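Side-chain contacts in NADH oxidoreductase (Mesorhizobium loti, PDB 3PI7), which probably binds NADPH and acts as an oxidoreductase on it, as expected of a quinone reductase-like member of the medium-chain dehydrogenase family: residues Val52-Asn57 / Lys106-Ala111; Thr152-Phe157 / Leu306-Arg311; Val169-Ala174 / Ser247-Ala252; His212-Lys217 / Glu222-Glu227. All coordinates share one frame; numbering follows the deposited sequence. Where two conformers were deposited one is given.

Interaction 1. Residues Val52-Asn57 / Lys106-Ala111; sequences VLIKVN and KRVAFA
I54 and F110 supply most of the surface that strands 52-56 and 107-111 bury. The strands run at 99° to one another, and their axes come no closer than 8.7 Å, too far for backbone pairing, so side chains fill the gap. The terminal methyl I54 CD1 lies over one face of the F110 ring, 3.9 Å from the centroid and 23° off the normal, a CH-pi contact. It is displaced toward the CB end of the ring, with I54 CD1 to F110 CG at 3.6 Å. The second branch helps: I54 CG2 is 3.7 Å from F110 CE1, so the two methyls span that side of the ring. The chi1 of F110, 65°, sets CG between the backbone N and the carbonyl carbon and carries the ring across to strand 52-56. V56 crosses F110 at about a right angle and touches the far end of the ring, its CG2 3.9 Å from F110 CZ. V108, short, branched and apolar, fills in beside I54 on its buried strand, with V108 CG2 4.3 Å from I54 CG1. All four residues are buried and apolar, which fits the inside of a curled sheet. Strand 86-94 pairs with both and adds I91 beside I54 and V108; strand 123-127 brings A126 to I54 and A124 to F110, and C131 of strand 131-133 packs on V108 and F110, within the GroES-like fold.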
loop_
_atom_site.group_PDB
_atom_site.type_symbol
_atom_site.label_atom_id
_atom_site.label_comp_id
_atom_site.label_asym_id
_atom_site.label_seq_id
_atom_site.Cartn_x
_atom_site.Cartn_y
_atom_site.Cartn_z
ATOM N N VAL A 52 12.317 30.438 -18.132
ATOM C CA VAL A 52 11.961 31.829 -18.119
ATOM C C VAL A 52 12.358 32.422 -16.783
ATOM O O VAL A 52 12.403 31.715 -15.769
ATOM C CB VAL A 52 10.454 32.054 -18.419
ATOM C CG1 VAL A 52 10.131 31.689 -19.861
ATOM C CG2 VAL A 52 9.576 31.267 -17.430
ATOM N N LEU A 53 12.676 33.700 -16.806
ATOM C CA LEU A 53 12.997 34.465 -15.605
ATOM C C LEU A 53 11.776 35.289 -15.287
ATOM O O LEU A 53 11.318 36.101 -16.119
ATOM C CB LEU A 53 14.213 35.370 -15.861
ATOM C CG LEU A 53 14.659 36.154 -14.657
ATOM C CD1 LEU A 53 15.242 35.226 -13.565
ATOM C CD2 LEU A 53 15.621 37.229 -15.032
ATOM N N ILE A 54 11.236 35.082 -14.104
ATOM C CA ILE A 54 10.006 35.755 -13.697
ATOM C C ILE A 54 10.267 36.797 -12.621
ATOM O O ILE A 54 10.861 36.471 -11.582
ATOM C CB ILE A 54 8.994 34.702 -13.186
ATOM C CG1 ILE A 54 8.683 33.610 -14.260
ATOM C CG2 ILE A 54 7.698 35.364 -12.756
ATOM C CD1 ILE A 54 8.754 32.302 -13.737
ATOM N N LYS A 55 9.708 38.006 -12.810
ATOM C CA LYS A 55 9.701 39.050 -11.810
ATOM C C LYS A 55 8.530 38.719 -10.925
ATOM O O LYS A 55 7.390 38.849 -11.362
ATOM C CB LYS A 55 9.559 40.449 -12.461
ATOM C CG LYS A 55 9.607 41.546 -11.420
ATOM C CD LYS A 55 9.408 42.972 -11.984
ATOM C CE LYS A 55 9.771 43.941 -10.864
ATOM N NZ LYS A 55 10.130 45.298 -11.381
ATOM N N VAL A 56 8.807 38.226 -9.708
ATOM C CA VAL A 56 7.780 37.734 -8.809
ATOM C C VAL A 56 6.956 38.842 -8.205
ATOM O O VAL A 56 7.497 39.775 -7.588
ATOM C CB VAL A 56 8.406 36.855 -7.681
ATOM C CG1 VAL A 56 7.314 36.242 -6.832
ATOM C CG2 VAL A 56 9.306 35.767 -8.260
ATOM N N ASN A 57 5.621 38.698 -8.351
ATOM C CA ASN A 57 4.673 39.627 -7.770
ATOM C C ASN A 57 4.269 39.122 -6.383
ATOM O O ASN A 57 4.323 39.880 -5.421
ATOM C CB ASN A 57 3.454 39.807 -8.688
ATOM C CG ASN A 57 2.421 40.744 -8.111
ATOM O OD1 ASN A 57 2.736 41.694 -7.392
ATOM N ND2 ASN A 57 1.175 40.535 -8.462
ATOM N N LYS A 106 4.560 37.977 -20.504
ATOM C CA LYS A 106 3.302 37.453 -20.012
ATOM C C LYS A 106 3.325 37.303 -18.516
ATOM O O LYS A 106 4.362 37.044 -17.916
ATOM C CB LYS A 106 2.962 36.111 -20.696
ATOM C CG LYS A 106 2.604 36.351 -22.150
ATOM C CD LYS A 106 2.282 35.082 -22.922
ATOM C CE LYS A 106 1.817 35.447 -24.322
ATOM N NZ LYS A 106 2.518 34.647 -25.377
ATOM N N ARG A 107 2.168 37.559 -17.916
ATOM C CA ARG A 107 1.949 37.385 -16.506
ATOM C C ARG A 107 1.535 35.935 -16.323
ATOM O O ARG A 107 0.621 35.463 -17.016
ATOM C CB ARG A 107 0.875 38.349 -16.082
ATOM C CG ARG A 107 0.378 38.182 -14.685
ATOM C CD ARG A 107 -0.740 39.197 -14.545
ATOM N NE ARG A 107 -1.963 38.860 -15.296
ATOM C CZ ARG A 107 -3.166 38.870 -14.734
ATOM N NH1 ARG A 107 -3.303 39.196 -13.453
ATOM N NH2 ARG A 107 -4.240 38.538 -15.440
ATOM N N VAL A 108 2.257 35.212 -15.473
ATOM C CA VAL A 108 2.050 33.784 -15.335
ATOM C C VAL A 108 1.974 33.336 -13.907
ATOM O O VAL A 108 2.604 33.929 -13.026
ATOM C CB VAL A 108 3.218 32.974 -16.017
ATOM C CG1 VAL A 108 3.240 33.134 -17.537
ATOM C CG2 VAL A 108 4.582 33.316 -15.403
ATOM N N ALA A 109 1.244 32.253 -13.692
ATOM C CA ALA A 109 1.351 31.468 -12.470
ATOM C C ALA A 109 2.519 30.547 -12.748
ATOM O O ALA A 109 2.661 30.100 -13.897
ATOM C CB ALA A 109 0.074 30.679 -12.233
ATOM N N PHE A 110 3.398 30.286 -11.780
ATOM C CA PHE A 110 4.514 29.422 -12.128
ATOM C C PHE A 110 4.886 28.492 -10.986
ATOM O O PHE A 110 4.634 28.813 -9.830
ATOM C CB PHE A 110 5.738 30.235 -12.557
ATOM C CG PHE A 110 6.308 31.072 -11.447
ATOM C CD1 PHE A 110 5.825 32.355 -11.201
ATOM C CD2 PHE A 110 7.350 30.593 -10.664
ATOM C CE1 PHE A 110 6.344 33.129 -10.151
ATOM C CE2 PHE A 110 7.845 31.352 -9.602
ATOM C CZ PHE A 110 7.347 32.619 -9.367
ATOM N N ALA A 111 5.550 27.389 -11.332
ATOM C CA ALA A 111 6.078 26.413 -10.394
ATOM C C ALA A 111 7.550 26.285 -10.734
ATOM O O ALA A 111 7.904 26.104 -11.899
ATOM C CB ALA A 111 5.329 25.081 -10.525
#

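Interaction 2. Residues Thr152-Phe157 / Leu306-Arg311; sequences TAIAMF and LEAQKR
Short lengths of helices 148-163 and 298-313, residues 152-157 and 306-311, face each other with I154 and A308 nearest, their CA atoms 7.9 Å apart, a separation short enough for one long side chain to bridge. I154 does so. Its CG1 branch lies beside the backbone N and the chain then extends (chi2 164°), which sends CD1 straight out to the opposite helix. There the methyl rests against A308, with I154 CD1 3.9 Å from A308 CB and equally near A308 N. Alanine suits the spot because its small side chain lets the isoleucine tip come down close to the helix backbone. At the margin, the aliphatic part of E307 adds a looser touch, its CG 4.3 Å from I154 CD1, while its carboxylate forms a weak, long ion pair with R316. R311, one turn on from E307, turns to E187 in a salt bridge and to W317 in a cation-pi contact. Helix 148-163 also packs, through A153 and M156, onto I181 of helix 176-188. The arrangement is plain helix-helix packing, in which helix 148-163, leading into the first strand of the Rossmann-type sheet, meets helix 298-313, which comes after the last strand (284-287) of that sheet.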
loop_
_atom_site.group_PDB
_atom_site.type_symbol
_atom_site.label_atom_id
_atom_site.label_comp_id
_atom_site.label_asym_id
_atom_site.label_seq_id
_atom_site.Cartn_x
_atom_site.Cartn_y
_atom_site.Cartn_z
ATOM N N THR A 152 -3.518 19.705 -7.625
ATOM C CA THR A 152 -3.554 18.519 -6.764
ATOM C C THR A 152 -5.008 18.192 -6.432
ATOM O O THR A 152 -5.366 17.005 -6.395
ATOM C CB THR A 152 -2.757 18.768 -5.472
ATOM O OG1 THR A 152 -1.442 19.167 -5.825
ATOM C CG2 THR A 152 -2.687 17.533 -4.569
ATOM N N ALA A 153 -5.842 19.230 -6.203
ATOM C CA ALA A 153 -7.252 18.988 -5.870
ATOM C C ALA A 153 -7.958 18.323 -7.024
ATOM O O ALA A 153 -8.741 17.398 -6.817
ATOM C CB ALA A 153 -7.970 20.282 -5.507
ATOM N N ILE A 154 -7.733 18.808 -8.234
ATOM C CA ILE A 154 -8.382 18.221 -9.400
ATOM C C ILE A 154 -7.921 16.792 -9.562
ATOM O O ILE A 154 -8.745 15.897 -9.716
ATOM C CB ILE A 154 -8.118 19.075 -10.664
ATOM C CG1 ILE A 154 -8.892 20.415 -10.527
ATOM C CG2 ILE A 154 -8.524 18.309 -11.978
ATOM C CD1 ILE A 154 -8.421 21.530 -11.513
ATOM N N ALA A 155 -6.605 16.577 -9.532
ATOM C CA ALA A 155 -6.080 15.246 -9.775
ATOM C C ALA A 155 -6.539 14.236 -8.715
ATOM O O ALA A 155 -6.923 13.129 -9.071
ATOM C CB ALA A 155 -4.567 15.301 -9.829
HETATM N N MSE A 156 -6.544 14.620 -7.437
HETATM C CA MSE A 156 -6.929 13.695 -6.382
HETATM C C MSE A 156 -8.442 13.537 -6.304
HETATM O O MSE A 156 -8.910 12.435 -6.062
HETATM C CB MSE A 156 -6.334 14.120 -5.031
HETATM C CG MSE A 156 -4.807 13.950 -5.023
HETATM SE SE MSE A 156 -4.017 13.867 -3.218
HETATM C CE MSE A 156 -5.079 15.260 -2.617
ATOM N N PHE A 157 -9.201 14.586 -6.579
ATOM C CA PHE A 157 -10.643 14.418 -6.593
ATOM C C PHE A 157 -11.036 13.474 -7.758
ATOM O O PHE A 157 -12.004 12.719 -7.604
ATOM C CB PHE A 157 -11.371 15.757 -6.643
ATOM C CG PHE A 157 -12.859 15.555 -6.545
ATOM C CD1 PHE A 157 -13.428 14.976 -5.410
ATOM C CD2 PHE A 157 -13.694 15.897 -7.604
ATOM C CE1 PHE A 157 -14.806 14.740 -5.345
ATOM C CE2 PHE A 157 -15.072 15.683 -7.520
ATOM C CZ PHE A 157 -15.611 15.084 -6.401
ATOM N N LEU A 306 -6.665 24.006 -17.708
ATOM C CA LEU A 306 -7.770 24.782 -18.286
ATOM C C LEU A 306 -8.933 24.856 -17.323
ATOM O O LEU A 306 -9.544 25.906 -17.223
ATOM C CB LEU A 306 -8.234 24.232 -19.653
ATOM C CG LEU A 306 -7.232 24.360 -20.835
ATOM C CD1 LEU A 306 -7.624 23.429 -21.971
ATOM C CD2 LEU A 306 -7.159 25.810 -21.375
ATOM N N GLU A 307 -9.230 23.767 -16.593
ATOM C CA GLU A 307 -10.330 23.724 -15.617
ATOM C C GLU A 307 -10.023 24.599 -14.398
ATOM O O GLU A 307 -10.934 25.260 -13.896
ATOM C CB GLU A 307 -10.623 22.270 -15.180
ATOM C CG GLU A 307 -11.751 22.102 -14.171
ATOM C CD GLU A 307 -13.165 22.414 -14.638
ATOM O OE1 GLU A 307 -13.404 22.481 -15.866
ATOM O OE2 GLU A 307 -14.048 22.561 -13.763
ATOM N N ALA A 308 -8.763 24.580 -13.899
ATOM C CA ALA A 308 -8.353 25.369 -12.743
ATOM C C ALA A 308 -8.487 26.862 -13.089
ATOM O O ALA A 308 -9.133 27.571 -12.341
ATOM C CB ALA A 308 -6.923 25.040 -12.343
ATOM N N GLN A 309 -7.885 27.307 -14.219
ATOM C CA GLN A 309 -7.968 28.719 -14.617
ATOM C C GLN A 309 -9.431 29.104 -14.885
ATOM O O GLN A 309 -9.855 30.146 -14.382
ATOM C CB GLN A 309 -7.064 29.055 -15.814
ATOM C CG GLN A 309 -7.185 30.527 -16.246
ATOM C CD GLN A 309 -5.911 31.278 -16.510
ATOM O OE1 GLN A 309 -5.816 32.478 -16.231
ATOM N NE2 GLN A 309 -4.960 30.646 -17.171
ATOM N N LYS A 310 -10.216 28.256 -15.611
ATOM C CA LYS A 310 -11.629 28.538 -15.867
ATOM C C LYS A 310 -12.385 28.791 -14.544
ATOM O O LYS A 310 -13.179 29.732 -14.494
ATOM C CB LYS A 310 -12.296 27.414 -16.683
ATOM C CG LYS A 310 -13.742 27.688 -17.091
ATOM N N ARG A 311 -12.108 27.995 -13.491
ATOM C CA ARG A 311 -12.765 28.119 -12.184
ATOM C C ARG A 311 -12.386 29.435 -11.509
ATOM O O ARG A 311 -13.222 30.029 -10.820
ATOM C CB ARG A 311 -12.427 26.927 -11.278
ATOM C CG ARG A 311 -13.165 25.647 -11.675
ATOM C CD ARG A 311 -12.755 24.454 -10.835
ATOM N NE ARG A 311 -13.242 24.577 -9.462
ATOM C CZ ARG A 311 -14.416 24.131 -9.031
ATOM N NH1 ARG A 311 -15.237 23.495 -9.858
ATOM N NH2 ARG A 311 -14.766 24.292 -7.763
#

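Interaction 3. Residues Val169-Ala174 / Ser247-Ala252; sequences VMTAGA and SAIFNA
I249 reaches from helix 243-252 to V169, near the end of strand 167-170, and to T171 just beyond it, using both of its branches. The CG2 methyl meets V169, I249 CG2 to V169 CG1 being 3.8 Å. The longer branch goes to T171, where I249 CD1 and T171 CG2 stand only 3.4 Å apart, tighter than usual for two methyl groups. An isoleucine suits this place because its fork touches two residues at once, one on each side of the strand's end: CG2 lies anti to the backbone N (chi1 of CG1 -71°), while the extended CG1-CD1 arm (chi2 169°) runs on to the threonine.

T171 is amphipathic in just the way the site asks. Its methyl turns to the isoleucine, whereas OG1, placed between the backbone N and the carbonyl carbon (chi1 47°), is hydrogen-bonded to D239 OD1 and to the backbone N of A240. These bonds hold the rotation of the side chain, so the methyl is kept where it presses on I249. V169, being beta-branched and buried, fits the strand.

Farther out, T195 and F237, from the strands on either side of strand 167-170, also touch I249, so the isoleucine sits over three neighbouring strands. Backbone bonds such as V169 with L238 and M170 with T195 bind the strand into the sheet. This is the pattern of a Rossmann-type fold: a central parallel strand covered by a helix that follows a neighbouring strand. The turn at T171-A174, leading to helix 176-188, is consistent with the place where such a fold receives the dinucleotide, though no cofactor is bound here.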
loop_
_atom_site.group_PDB
_atom_site.type_symbol
_atom_site.label_atom_id
_atom_site.label_comp_id
_atom_site.label_asym_id
_atom_site.label_seq_id
_atom_site.Cartn_x
_atom_site.Cartn_y
_atom_site.Cartn_z
ATOM N N VAL A 169 -12.403 10.062 2.593
ATOM C CA VAL A 169 -11.817 10.577 3.835
ATOM C C VAL A 169 -10.587 11.419 3.549
ATOM O O VAL A 169 -9.794 11.090 2.669
ATOM C CB VAL A 169 -11.474 9.409 4.826
ATOM C CG1 VAL A 169 -10.995 9.924 6.185
ATOM C CG2 VAL A 169 -12.655 8.475 5.012
HETATM N N MSE A 170 -10.386 12.447 4.394
HETATM C CA MSE A 170 -9.193 13.287 4.303
HETATM C C MSE A 170 -8.721 13.675 5.677
HETATM O O MSE A 170 -9.522 14.107 6.497
HETATM C CB MSE A 170 -9.461 14.566 3.497
HETATM C CG MSE A 170 -9.660 14.278 2.035
HETATM SE SE MSE A 170 -9.717 15.873 0.995
HETATM C CE MSE A 170 -11.404 16.582 1.659
ATOM N N THR A 171 -7.417 13.523 5.933
ATOM C CA THR A 171 -6.826 14.091 7.152
ATOM C C THR A 171 -6.407 15.541 6.848
ATOM O O THR A 171 -6.314 15.931 5.674
ATOM C CB THR A 171 -5.654 13.284 7.647
ATOM O OG1 THR A 171 -4.798 12.991 6.552
ATOM C CG2 THR A 171 -6.060 12.041 8.348
ATOM N N ALA A 172 -6.121 16.350 7.896
ATOM C CA ALA A 172 -5.748 17.778 7.767
ATOM C C ALA A 172 -6.868 18.503 7.043
ATOM O O ALA A 172 -6.640 19.190 6.049
ATOM C CB ALA A 172 -4.421 17.944 7.019
ATOM N N GLY A 173 -8.087 18.265 7.502
ATOM C CA GLY A 173 -9.292 18.810 6.894
ATOM C C GLY A 173 -9.323 20.308 6.689
ATOM O O GLY A 173 -9.940 20.788 5.740
ATOM N N ALA A 174 -8.641 21.062 7.535
ATOM C CA ALA A 174 -8.698 22.516 7.412
ATOM C C ALA A 174 -7.662 23.102 6.456
ATOM O O ALA A 174 -7.616 24.327 6.298
ATOM C CB ALA A 174 -8.541 23.139 8.779
ATOM N N SER A 247 -3.230 5.700 10.638
ATOM C CA SER A 247 -3.230 4.263 10.927
ATOM C C SER A 247 -4.618 3.835 11.406
ATOM O O SER A 247 -5.146 2.820 10.939
ATOM C CB SER A 247 -2.183 3.937 11.986
ATOM O OG SER A 247 -2.271 2.568 12.343
ATOM N N ALA A 248 -5.217 4.626 12.317
ATOM C CA ALA A 248 -6.550 4.385 12.881
ATOM C C ALA A 248 -7.616 4.499 11.823
ATOM O O ALA A 248 -8.516 3.657 11.754
ATOM C CB ALA A 248 -6.827 5.377 14.004
ATOM N N ILE A 249 -7.526 5.545 10.975
ATOM C CA ILE A 249 -8.520 5.743 9.921
ATOM C C ILE A 249 -8.497 4.545 8.969
ATOM O O ILE A 249 -9.518 3.947 8.733
ATOM C CB ILE A 249 -8.242 7.071 9.185
ATOM C CG1 ILE A 249 -8.587 8.263 10.113
ATOM C CG2 ILE A 249 -9.033 7.138 7.855
ATOM C CD1 ILE A 249 -8.083 9.587 9.563
ATOM N N PHE A 250 -7.318 4.212 8.423
ATOM C CA PHE A 250 -7.176 3.094 7.517
ATOM C C PHE A 250 -7.740 1.811 8.114
ATOM O O PHE A 250 -8.484 1.090 7.451
ATOM C CB PHE A 250 -5.703 2.914 7.181
ATOM C CG PHE A 250 -5.447 1.796 6.201
ATOM C CD1 PHE A 250 -5.949 1.860 4.901
ATOM C CD2 PHE A 250 -4.634 0.716 6.549
ATOM C CE1 PHE A 250 -5.661 0.860 3.974
ATOM C CE2 PHE A 250 -4.330 -0.277 5.618
ATOM C CZ PHE A 250 -4.845 -0.195 4.334
ATOM N N ASN A 251 -7.410 1.539 9.375
ATOM C CA ASN A 251 -7.881 0.351 10.069
ATOM C C ASN A 251 -9.419 0.269 10.117
ATOM O O ASN A 251 -9.991 -0.818 9.987
ATOM C CB ASN A 251 -7.327 0.372 11.489
ATOM C CG ASN A 251 -7.602 -0.884 12.278
ATOM O OD1 ASN A 251 -8.350 -0.875 13.261
ATOM N ND2 ASN A 251 -7.045 -1.978 11.838
ATOM N N ALA A 252 -10.091 1.415 10.289
ATOM C CA ALA A 252 -11.549 1.471 10.428
ATOM C C ALA A 252 -12.264 1.473 9.079
ATOM O O ALA A 252 -13.486 1.262 9.037
ATOM C CB ALA A 252 -11.958 2.709 11.220
#

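Interaction 4. Residues His212-Lys217 / Glu222-Glu227; sequences HVLNEK and EATLRE
L214 projects from strand 212-215 onto helix 221-232 and divides its two methyls between T224 and L225. The closer part is with T224: L214 CD2 lies 3.8 Å from T224 CG2, the two side chains running past each other in opposite directions. The other methyl, CD1, comes over the helix backbone, 4.2 Å from L225 CA, and meets L225 CD1 at 4.3 Å, a looser fit. A leucine serves well here because its fork can straddle two successive residues of a helix; CG sits beside the backbone N (chi1 -50°). T224 contributes its methyl, while its OG1 is hydrogen-bonded to the backbone O of D220, just ahead of the helix, so the polar end is satisfied there and the apolar end faces the strand.

On the solvent side, the turn at N215-K217 makes bonds within itself and does not touch the helix segment. N215 turns back on its own chain, its OD1 accepting from K217 N at 3.0 Å in an Asx turn, the donor tilted 32° from the carbonyl plane. K217 NZ forms a salt bridge with E216 OE2, 3.6 Å apart, beside the strand end. H212 joins E232 through NE2, and a glycerol, probably from the crystallisation liquor, is bonded to its ND1 and lies near T224. The contact is thus apolar at its heart, with the polar groups making their bonds elsewhere; apolar packing, with no charge pair across it, joins strand and helix here.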
loop_
_atom_site.group_PDB
_atom_site.type_symbol
_atom_site.label_atom_id
_atom_site.label_comp_id
_atom_site.label_asym_id
_atom_site.label_seq_id
_atom_site.Cartn_x
_atom_site.Cartn_y
_atom_site.Cartn_z
ATOM N N HIS A 212 -18.810 15.042 7.215
ATOM C CA HIS A 212 -18.386 14.760 8.587
ATOM C C HIS A 212 -17.101 15.490 8.893
ATOM O O HIS A 212 -16.179 15.495 8.075
ATOM C CB HIS A 212 -18.167 13.236 8.776
ATOM C CG HIS A 212 -19.410 12.419 8.619
ATOM N ND1 HIS A 212 -20.193 12.088 9.711
ATOM C CD2 HIS A 212 -19.945 11.859 7.508
ATOM C CE1 HIS A 212 -21.173 11.334 9.231
ATOM N NE2 HIS A 212 -21.088 11.199 7.909
ATOM N N VAL A 213 -16.995 16.027 10.106
ATOM C CA VAL A 213 -15.781 16.708 10.543
ATOM C C VAL A 213 -15.499 16.141 11.907
ATOM O O VAL A 213 -16.296 16.337 12.814
ATOM C CB VAL A 213 -15.848 18.263 10.525
ATOM C CG1 VAL A 213 -14.482 18.865 10.890
ATOM C CG2 VAL A 213 -16.291 18.769 9.169
ATOM N N LEU A 214 -14.419 15.383 12.038
ATOM C CA LEU A 214 -14.128 14.720 13.311
ATOM C C LEU A 214 -12.918 15.331 13.966
ATOM O O LEU A 214 -11.901 15.525 13.309
ATOM C CB LEU A 214 -13.889 13.218 13.095
ATOM C CG LEU A 214 -14.954 12.438 12.268
ATOM C CD1 LEU A 214 -14.581 10.986 12.161
ATOM C CD2 LEU A 214 -16.338 12.588 12.864
ATOM N N ASN A 215 -13.033 15.624 15.260
ATOM C CA ASN A 215 -11.919 16.153 16.034
ATOM C C ASN A 215 -11.144 14.935 16.540
ATOM O O ASN A 215 -11.651 14.140 17.347
ATOM C CB ASN A 215 -12.398 17.099 17.164
ATOM C CG ASN A 215 -11.259 17.814 17.844
ATOM O OD1 ASN A 215 -10.116 17.352 17.838
ATOM N ND2 ASN A 215 -11.535 18.974 18.418
ATOM N N GLU A 216 -9.925 14.776 16.013
ATOM C CA GLU A 216 -9.046 13.644 16.320
ATOM C C GLU A 216 -8.612 13.628 17.797
ATOM O O GLU A 216 -8.170 12.582 18.287
ATOM C CB GLU A 216 -7.818 13.635 15.391
ATOM C CG GLU A 216 -6.778 14.712 15.653
ATOM C CD GLU A 216 -5.370 14.335 15.233
ATOM O OE1 GLU A 216 -4.873 13.273 15.675
ATOM O OE2 GLU A 216 -4.758 15.107 14.461
ATOM N N LYS A 217 -8.748 14.783 18.499
ATOM C CA LYS A 217 -8.383 14.956 19.907
ATOM C C LYS A 217 -9.488 14.502 20.852
ATOM O O LYS A 217 -9.240 14.387 22.057
ATOM C CB LYS A 217 -8.030 16.433 20.194
ATOM C CG LYS A 217 -6.531 16.737 20.231
ATOM C CD LYS A 217 -5.885 16.868 18.856
ATOM C CE LYS A 217 -4.387 16.676 18.936
ATOM N NZ LYS A 217 -3.765 16.548 17.589
ATOM N N GLU A 222 -12.008 7.254 17.994
ATOM C CA GLU A 222 -11.988 5.977 17.278
ATOM C C GLU A 222 -13.373 5.358 17.198
ATOM O O GLU A 222 -13.729 4.817 16.144
ATOM C CB GLU A 222 -10.977 4.982 17.872
ATOM C CG GLU A 222 -9.573 5.229 17.333
ATOM C CD GLU A 222 -8.666 4.034 17.090
ATOM O OE1 GLU A 222 -9.142 3.016 16.535
ATOM O OE2 GLU A 222 -7.447 4.160 17.355
ATOM N N ALA A 223 -14.168 5.467 18.277
ATOM C CA ALA A 223 -15.535 4.922 18.311
ATOM C C ALA A 223 -16.440 5.691 17.315
ATOM O O ALA A 223 -17.133 5.060 16.530
ATOM C CB ALA A 223 -16.103 4.977 19.722
ATOM N N THR A 224 -16.355 7.030 17.294
ATOM C CA THR A 224 -17.067 7.903 16.351
ATOM C C THR A 224 -16.618 7.540 14.948
ATOM O O THR A 224 -17.439 7.387 14.043
ATOM C CB THR A 224 -16.754 9.379 16.688
ATOM O OG1 THR A 224 -17.223 9.642 17.996
ATOM C CG2 THR A 224 -17.405 10.370 15.715
ATOM N N LEU A 225 -15.303 7.380 14.772
ATOM C CA LEU A 225 -14.706 7.010 13.494
ATOM C C LEU A 225 -15.352 5.747 12.920
ATOM O O LEU A 225 -15.796 5.774 11.764
ATOM C CB LEU A 225 -13.191 6.840 13.685
ATOM C CG LEU A 225 -12.337 6.394 12.510
ATOM C CD1 LEU A 225 -12.480 7.337 11.322
ATOM C CD2 LEU A 225 -10.926 6.282 12.939
ATOM N N ARG A 226 -15.431 4.654 13.722
ATOM C CA ARG A 226 -16.026 3.397 13.280
ATOM C C ARG A 226 -17.497 3.577 12.927
ATOM O O ARG A 226 -17.949 2.983 11.949
ATOM C CB ARG A 226 -15.842 2.290 14.331
ATOM C CG ARG A 226 -14.366 2.022 14.556
ATOM C CD ARG A 226 -14.040 0.749 15.300
ATOM N NE ARG A 226 -12.589 0.554 15.294
ATOM C CZ ARG A 226 -11.916 -0.042 14.314
ATOM N NH1 ARG A 226 -12.558 -0.561 13.274
ATOM N NH2 ARG A 226 -10.597 -0.139 14.375
ATOM N N GLU A 227 -18.230 4.418 13.668
ATOM C CA GLU A 227 -19.647 4.662 13.358
ATOM C C GLU A 227 -19.766 5.348 12.013
ATOM O O GLU A 227 -20.587 4.955 11.189
ATOM C CB GLU A 227 -20.307 5.504 14.452
ATOM C CG GLU A 227 -20.568 4.742 15.748
ATOM C CD GLU A 227 -21.067 5.619 16.877
ATOM O OE1 GLU A 227 -21.590 6.718 16.591
ATOM O OE2 GLU A 227 -21.000 5.179 18.048
#

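How the interactions relate
Interactions 3 and 4 are neighbours, their centres about 9 Å apart on the parallel sheet, and in sequence the segments of interaction 4 fall between the two of interaction 3. They touch directly: N251 OD1 lies 2.6 Å from R226 NH2, a probable hydrogen bond, and A248 CB packs 3.6 Å from E222 OE2. Interaction 2 encloses both along the chain and lies about 23 Å from interaction 3, centre to centre, helix 148-163 leading into strand 167-170. Interaction 1 stands in the GroES-like part, about 20 Å from interaction 2 and about 43 Å from interaction 4 between centres. The potassium ion is held by D19 and Y21, which belong to none of the four contacts.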